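Local coordinates for conserved hypothetical protein (Caulobacter vibrioides, PDB 1XFJ), which probably acts as a purine nucleoside phosphorylase of the YfiH/LACC1 family, splitting inosine and methylthioadenosine with phosphate and deaminating adenosine, at residues 18-23 with 118-123; 144-149 with 157-162. One frame throughout, in Å; residues are numbered along the deposited sequence.

Contact 1 (18-23 with 118-123); sequences PGVKHA and LLVDPE
Leu118 meets His22, and Val120 meets Val20, where two beta sheets of the chain pack face to face, the inner layers of an alpha-beta-beta-alpha fold. Strand 20-25 belongs to one sheet and strand 115-121 to the other; their short segments run nearly antiparallel, at 166°, with axes 9.1 Å apart. No hydrogen bond bridges the two segments, which meet mainly through side chains. The CD1 methyl of Leu118 does most of the touching. It lies 4.0 Å from His22 CB and 4.1 Å from His22 ND1, at the edge of the imidazole and close to its plane. Chi1 of 78° places the ring between the backbone N and the carbonyl carbon of His22, and the rotation about CB-CG (chi2 107°) puts ND1 on the side of the methyl. The same CD1 lies 4.1 Å from Ala23 O. Farther along, the valines meet more loosely, Val20 CG2 to Val120 CG2 at 4.5 Å. Leu14 of helix 12-15 touches His22, Leu118 and Val120, and Ile257 of strand 253-259 lies against Val20, His22 and Leu118, so the contact is buried. Beyond Val120 the strand ends in an Asx turn at Asp121, whose side chain also takes a hydrogen bond from Ser155 N through OD2; in the turn itself, Glu123 N donates to Asp121 OD1 at 2.9 Å.

Contact 2 (144-149 with 157-162); sequences SAVDRM and ANITGV
Val146 and Ile159 are the residues of closest backbone approach, their CA atoms 8.4 Å apart, where helix 141-151 lies over the start of strand 160-163. The helix belongs to a beta-alpha-beta crossover: it follows strand 126-132 and precedes strand 160-163, which run parallel in the same sheet with strand 115-121 between them. Ile159, just ahead of the strand, points toward the helix, and its terminal methyl CD1 makes the closest contacts with both helical residues. Met149, present as selenomethionine, reaches it tip to tip, with CE 4.0 Å from Ile159 CD1. The bend at chi3, 75°, sets the direction of CE from SE; SE itself lies 4.2 Å from Ile159 CD1. Val146 comes in from one turn earlier on the helix; its CG1, set anti to the backbone N by a chi1 of 169°, lies 4.1 Å from Ile159 CD1. Leu119 of strand 115-121 touches all three side chains and completes the apolar cluster. Polar bonds of the helix go to other residues, as from Ser144 OG to Thr79 O; across the two segments there are neither hydrogen bonds nor salt bridges, so attraction between them rests on dispersion and the exclusion of water.

How the contacts relate
Strand 115-121 joins the two contacts, whose centres lie 11 Å apart. Its alternating side chains serve opposite faces: Leu118 and Val120 face the other sheet in contact 1, whereas Leu119 lies under the helix of contact 2. Strands 115-121 and 160-163 are antiparallel neighbours in one sheet, probably hydrogen-bonded from Leu118 O to Val162 N and from Val120 O to Thr160 N, each at 2.9 Å. At the strand end Asn158 ND2 donates to Asp121 OD1, tying the turn of 118-123 to the approach of 157-162. Together the contacts span successive layers, sheet on sheet and then helix on sheet, and both are mainly apolar packing inside the fold.

Contact 1 (18-23 with 118-123)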
ATOM      1  N   PRO A  18      13.957  13.700  -8.218  1.00  8.32           N
ATOM      2  CA  PRO A  18      13.757  15.082  -7.776  1.00  7.87           C
ATOM      3  C   PRO A  18      12.320  15.535  -8.004  1.00  8.14           C
ATOM      4  O   PRO A  18      11.687  15.127  -8.970  1.00  7.68           O
ATOM      5  CB  PRO A  18      14.750  15.855  -8.635  1.00  9.26           C
ATOM      6  CG  PRO A  18      14.670  15.115  -9.933  1.00 10.65           C
ATOM      7  CD  PRO A  18      14.705  13.659  -9.489  1.00  9.25           C
ATOM      8  N   GLY A  19      11.809  16.370  -7.105  1.00  7.91           N
ATOM      9  CA  GLY A  19      10.448  16.854  -7.245  1.00  8.39           C
ATOM     10  C   GLY A  19       9.421  15.796  -6.898  1.00  7.70           C
ATOM     11  O   GLY A  19       8.229  15.972  -7.139  1.00  9.86           O
ATOM     12  N   VAL A  20       9.893  14.684  -6.344  1.00  7.24           N
ATOM     13  CA  VAL A  20       9.017  13.589  -5.943  1.00  6.13           C
ATOM     14  C   VAL A  20       9.369  13.182  -4.517  1.00  5.73           C
ATOM     15  O   VAL A  20      10.540  13.008  -4.179  1.00  6.32           O
ATOM     16  CB  VAL A  20       9.182  12.354  -6.860  1.00  6.85           C
ATOM     17  CG1 VAL A  20       8.343  11.194  -6.330  1.00  6.44           C
ATOM     18  CG2 VAL A  20       8.764  12.697  -8.276  1.00  7.53           C
ATOM     19  N   LYS A  21       8.352  13.041  -3.677  1.00  4.79           N
ATOM     20  CA  LYS A  21       8.585  12.640  -2.299  1.00  4.67           C
ATOM     21  C   LYS A  21       7.709  11.424  -2.035  1.00  4.70           C
ATOM     22  O   LYS A  21       6.536  11.411  -2.403  1.00  3.31           O
ATOM     23  CB  LYS A  21       8.228  13.792  -1.349  1.00  7.46           C
ATOM     24  CG  LYS A  21       8.843  13.665   0.039  1.00 11.61           C
ATOM     25  CD  LYS A  21       8.652  14.948   0.844  1.00 15.39           C
ATOM     26  CE  LYS A  21       9.343  14.867   2.200  1.00 15.90           C
ATOM     27  NZ  LYS A  21      10.817  14.742   2.065  1.00 20.41           N
ATOM     28  N   HIS A  22       8.289  10.399  -1.417  1.00  4.46           N
ATOM     29  CA  HIS A  22       7.562   9.167  -1.132  1.00  4.16           C
ATOM     30  C   HIS A  22       7.951   8.645   0.236  1.00  5.53           C
ATOM     31  O   HIS A  22       8.980   9.030   0.788  1.00  5.45           O
ATOM     32  CB  HIS A  22       7.936   8.092  -2.145  1.00  3.73           C
ATOM     33  CG  HIS A  22       9.256   7.449  -1.860  1.00  5.23           C
ATOM     34  ND1 HIS A  22       9.368   6.168  -1.361  1.00  5.30           N
ATOM     35  CD2 HIS A  22      10.518   7.930  -1.950  1.00  3.07           C
ATOM     36  CE1 HIS A  22      10.643   5.889  -1.155  1.00  6.24           C
ATOM     37  NE2 HIS A  22      11.362   6.941  -1.503  1.00  9.06           N
ATOM     38  N   ALA A  23       7.142   7.731   0.758  1.00  4.62           N
ATOM     39  CA  ALA A  23       7.430   7.136   2.049  1.00  3.76           C
ATOM     40  C   ALA A  23       6.456   6.040   2.419  1.00  3.05           C
ATOM     41  O   ALA A  23       5.259   6.136   2.155  1.00  3.02           O
ATOM     42  CB  ALA A  23       7.424   8.203   3.135  1.00  6.22           C
ATOM     43  N   LEU A 118       3.742   2.078  -4.593  1.00  4.74           N
ATOM     44  CA  LEU A 118       3.944   3.459  -5.004  1.00  3.87           C
ATOM     45  C   LEU A 118       4.537   3.421  -6.406  1.00  4.51           C
ATOM     46  O   LEU A 118       5.524   2.723  -6.653  1.00  3.05           O
ATOM     47  CB  LEU A 118       4.896   4.165  -4.039  1.00  3.83           C
ATOM     48  CG  LEU A 118       4.423   4.207  -2.582  1.00  4.12           C
ATOM     49  CD1 LEU A 118       5.450   4.945  -1.728  1.00  5.54           C
ATOM     50  CD2 LEU A 118       3.067   4.892  -2.500  1.00  3.95           C
ATOM     51  N   LEU A 119       3.921   4.160  -7.324  1.00  3.07           N
ATOM     52  CA  LEU A 119       4.378   4.190  -8.705  1.00  3.37           C
ATOM     53  C   LEU A 119       4.588   5.610  -9.189  1.00  3.04           C
ATOM     54  O   LEU A 119       3.982   6.549  -8.673  1.00  3.32           O
ATOM     55  CB  LEU A 119       3.356   3.519  -9.626  1.00  4.47           C
ATOM     56  CG  LEU A 119       2.900   2.103  -9.292  1.00  5.35           C
ATOM     57  CD1 LEU A 119       1.688   2.170  -8.378  1.00  5.31           C
ATOM     58  CD2 LEU A 119       2.538   1.371 -10.580  1.00  6.10           C
ATOM     59  N   VAL A 120       5.426   5.759 -10.206  1.00  4.22           N
ATOM     60  CA  VAL A 120       5.702   7.075 -10.753  1.00  3.94           C
ATOM     61  C   VAL A 120       6.303   7.011 -12.148  1.00  3.80           C
ATOM     62  O   VAL A 120       7.074   6.108 -12.460  1.00  3.13           O
ATOM     63  CB  VAL A 120       6.689   7.852  -9.843  1.00  4.19           C
ATOM     64  CG1 VAL A 120       7.954   7.046  -9.645  1.00  7.46           C
ATOM     65  CG2 VAL A 120       7.027   9.207 -10.458  1.00  4.59           C
ATOM     66  N   ASP A 121       5.913   7.962 -12.989  1.00  3.12           N
ATOM     67  CA  ASP A 121       6.482   8.086 -14.324  1.00  3.39           C
ATOM     68  C   ASP A 121       7.189   9.431 -14.181  1.00  4.42           C
ATOM     69  O   ASP A 121       6.545  10.478 -14.209  1.00  4.25           O
ATOM     70  CB  ASP A 121       5.408   8.189 -15.403  1.00  3.16           C
ATOM     71  CG  ASP A 121       6.001   8.388 -16.785  1.00  5.27           C
ATOM     72  OD1 ASP A 121       7.094   8.989 -16.871  1.00  7.57           O
ATOM     73  OD2 ASP A 121       5.380   7.964 -17.782  1.00  5.07           O
ATOM     74  N   PRO A 122       8.521   9.415 -14.010  1.00  6.09           N
ATOM     75  CA  PRO A 122       9.317  10.636 -13.847  1.00  8.39           C
ATOM     76  C   PRO A 122       9.367  11.602 -15.031  1.00 10.35           C
ATOM     77  O   PRO A 122       9.804  12.744 -14.880  1.00  9.70           O
ATOM     78  CB  PRO A 122      10.693  10.095 -13.465  1.00  8.49           C
ATOM     79  CG  PRO A 122      10.765   8.819 -14.221  1.00  9.28           C
ATOM     80  CD  PRO A 122       9.387   8.222 -13.993  1.00  7.83           C
ATOM     81  N   GLU A 123       8.925  11.154 -16.202  1.00 10.41           N
ATOM     82  CA  GLU A 123       8.926  12.020 -17.380  1.00 10.60           C
ATOM     83  C   GLU A 123       7.582  12.714 -17.545  1.00 10.52           C
ATOM     84  O   GLU A 123       7.518  13.928 -17.756  1.00  9.79           O
ATOM     85  CB  GLU A 123       9.256  11.213 -18.640  1.00 12.80           C
ATOM     86  CG  GLU A 123       9.154  12.006 -19.944  1.00 16.36           C
ATOM     87  CD  GLU A 123       9.905  13.328 -19.890  1.00 19.76           C
ATOM     88  OE1 GLU A 123      11.041  13.349 -19.374  1.00 19.89           O
ATOM     89  OE2 GLU A 123       9.362  14.346 -20.373  1.00 22.48           O
TER

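Contact 2 (144-149 with 157-162)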
ATOM      1  N   SER A 144      -4.746  -1.783 -13.144  1.00  3.21           N
ATOM      2  CA  SER A 144      -5.712  -0.687 -13.146  1.00  3.73           C
ATOM      3  C   SER A 144      -5.049   0.652 -12.840  1.00  4.97           C
ATOM      4  O   SER A 144      -5.320   1.659 -13.502  1.00  4.63           O
ATOM      5  CB  SER A 144      -6.820  -0.946 -12.125  1.00  5.25           C
ATOM      6  OG  SER A 144      -7.719   0.152 -12.088  1.00  3.53           O
ATOM      7  N   ALA A 145      -4.178   0.656 -11.834  1.00  4.02           N
ATOM      8  CA  ALA A 145      -3.472   1.869 -11.444  1.00  4.00           C
ATOM      9  C   ALA A 145      -2.581   2.332 -12.593  1.00  3.75           C
ATOM     10  O   ALA A 145      -2.499   3.526 -12.884  1.00  3.14           O
ATOM     11  CB  ALA A 145      -2.638   1.613 -10.197  1.00  3.30           C
ATOM     12  N   VAL A 146      -1.917   1.381 -13.244  1.00  3.40           N
ATOM     13  CA  VAL A 146      -1.049   1.704 -14.370  1.00  3.01           C
ATOM     14  C   VAL A 146      -1.894   2.273 -15.509  1.00  3.33           C
ATOM     15  O   VAL A 146      -1.534   3.283 -16.111  1.00  3.22           O
ATOM     16  CB  VAL A 146      -0.276   0.452 -14.863  1.00  3.06           C
ATOM     17  CG1 VAL A 146       0.409   0.745 -16.186  1.00  3.09           C
ATOM     18  CG2 VAL A 146       0.769   0.045 -13.823  1.00  3.11           C
ATOM     19  N   ASP A 147      -3.025   1.632 -15.799  1.00  3.08           N
ATOM     20  CA  ASP A 147      -3.899   2.113 -16.867  1.00  3.67           C
ATOM     21  C   ASP A 147      -4.401   3.531 -16.584  1.00  4.65           C
ATOM     22  O   ASP A 147      -4.490   4.358 -17.490  1.00  4.21           O
ATOM     23  CB  ASP A 147      -5.103   1.183 -17.049  1.00  4.50           C
ATOM     24  CG  ASP A 147      -4.734  -0.154 -17.677  1.00  5.09           C
ATOM     25  OD1 ASP A 147      -3.574  -0.331 -18.120  1.00  3.14           O
ATOM     26  OD2 ASP A 147      -5.624  -1.031 -17.733  1.00  4.12           O
ATOM     27  N   ARG A 148      -4.729   3.813 -15.325  1.00  4.30           N
ATOM     28  CA  ARG A 148      -5.220   5.138 -14.960  1.00  4.56           C
ATOM     29  C   ARG A 148      -4.103   6.167 -15.145  1.00  3.70           C
ATOM     30  O   ARG A 148      -4.347   7.291 -15.587  1.00  3.17           O
ATOM     31  CB  ARG A 148      -5.711   5.146 -13.507  1.00  5.20           C
ATOM     32  CG  ARG A 148      -6.784   6.191 -13.219  1.00  8.27           C
ATOM     33  CD  ARG A 148      -8.149   5.727 -13.724  1.00 10.28           C
ATOM     34  NE  ARG A 148      -9.224   6.661 -13.397  1.00 13.54           N
ATOM     35  CZ  ARG A 148      -9.560   7.709 -14.142  1.00 14.57           C
ATOM     36  NH1 ARG A 148      -8.908   7.967 -15.267  1.00 16.51           N
ATOM     37  NH2 ARG A 148     -10.548   8.505 -13.761  1.00 16.01           N
HETATM   38  N   MSE A 149      -2.875   5.780 -14.809  1.00  3.92           N
HETATM   39  CA  MSE A 149      -1.737   6.679 -14.968  1.00  3.75           C
HETATM   40  C   MSE A 149      -1.549   6.974 -16.450  1.00  4.72           C
HETATM   41  O   MSE A 149      -1.249   8.104 -16.841  1.00  3.31           O
HETATM   42  CB  MSE A 149      -0.466   6.040 -14.400  1.00  3.79           C
HETATM   43  CG  MSE A 149      -0.454   5.919 -12.890  1.00  4.61           C
HETATM   44 SE   MSE A 149       1.027   4.870 -12.259  1.00 13.22          SE
HETATM   45  CE  MSE A 149       2.448   6.159 -12.527  1.00  5.72           C
ATOM     46  N   ALA A 157       6.331   1.580 -19.938  1.00  6.07           N
ATOM     47  CA  ALA A 157       7.773   1.360 -20.008  1.00  7.55           C
ATOM     48  C   ALA A 157       8.637   2.403 -19.301  1.00  8.31           C
ATOM     49  O   ALA A 157       9.858   2.256 -19.243  1.00 10.69           O
ATOM     50  CB  ALA A 157       8.206   1.235 -21.468  1.00  6.56           C
ATOM     51  N   ASN A 158       8.024   3.453 -18.767  1.00  6.16           N
ATOM     52  CA  ASN A 158       8.798   4.477 -18.075  1.00  8.23           C
ATOM     53  C   ASN A 158       8.385   4.599 -16.612  1.00  7.65           C
ATOM     54  O   ASN A 158       8.826   5.506 -15.907  1.00  8.58           O
ATOM     55  CB  ASN A 158       8.628   5.831 -18.763  1.00  8.15           C
ATOM     56  CG  ASN A 158       9.839   6.723 -18.583  1.00 13.26           C
ATOM     57  OD1 ASN A 158      10.930   6.405 -19.061  1.00 13.57           O
ATOM     58  ND2 ASN A 158       9.659   7.840 -17.886  1.00 12.02           N
ATOM     59  N   ILE A 159       7.547   3.675 -16.155  1.00  5.37           N
ATOM     60  CA  ILE A 159       7.070   3.697 -14.778  1.00  5.34           C
ATOM     61  C   ILE A 159       7.930   2.889 -13.814  1.00  6.89           C
ATOM     62  O   ILE A 159       8.427   1.817 -14.156  1.00  7.48           O
ATOM     63  CB  ILE A 159       5.613   3.158 -14.690  1.00  5.36           C
ATOM     64  CG1 ILE A 159       4.652   4.139 -15.359  1.00  5.17           C
ATOM     65  CG2 ILE A 159       5.219   2.927 -13.229  1.00  8.67           C
ATOM     66  CD1 ILE A 159       3.242   3.591 -15.531  1.00  5.23           C
ATOM     67  N   THR A 160       8.120   3.428 -12.613  1.00  7.12           N
ATOM     68  CA  THR A 160       8.861   2.735 -11.565  1.00  5.48           C
ATOM     69  C   THR A 160       7.805   2.395 -10.515  1.00  4.64           C
ATOM     70  O   THR A 160       6.974   3.239 -10.162  1.00  4.98           O
ATOM     71  CB  THR A 160       9.954   3.630 -10.930  1.00  5.74           C
ATOM     72  OG1 THR A 160      11.006   3.846 -11.877  1.00  4.96           O
ATOM     73  CG2 THR A 160      10.541   2.970  -9.685  1.00  4.01           C
ATOM     74  N   GLY A 161       7.822   1.155 -10.038  1.00  3.95           N
ATOM     75  CA  GLY A 161       6.853   0.728  -9.044  1.00  4.64           C
ATOM     76  C   GLY A 161       7.523  -0.012  -7.904  1.00  3.18           C
ATOM     77  O   GLY A 161       8.313  -0.930  -8.128  1.00  4.27           O
ATOM     78  N   VAL A 162       7.205   0.386  -6.678  1.00  3.08           N
ATOM     79  CA  VAL A 162       7.802  -0.235  -5.505  1.00  3.08           C
ATOM     80  C   VAL A 162       6.761  -0.755  -4.530  1.00  3.83           C
ATOM     81  O   VAL A 162       5.799  -0.058  -4.201  1.00  3.65           O
ATOM     82  CB  VAL A 162       8.706   0.766  -4.755  1.00  3.05           C
ATOM     83  CG1 VAL A 162       9.272   0.122  -3.497  1.00  3.13           C
ATOM     84  CG2 VAL A 162       9.821   1.236  -5.671  1.00  3.42           C
TER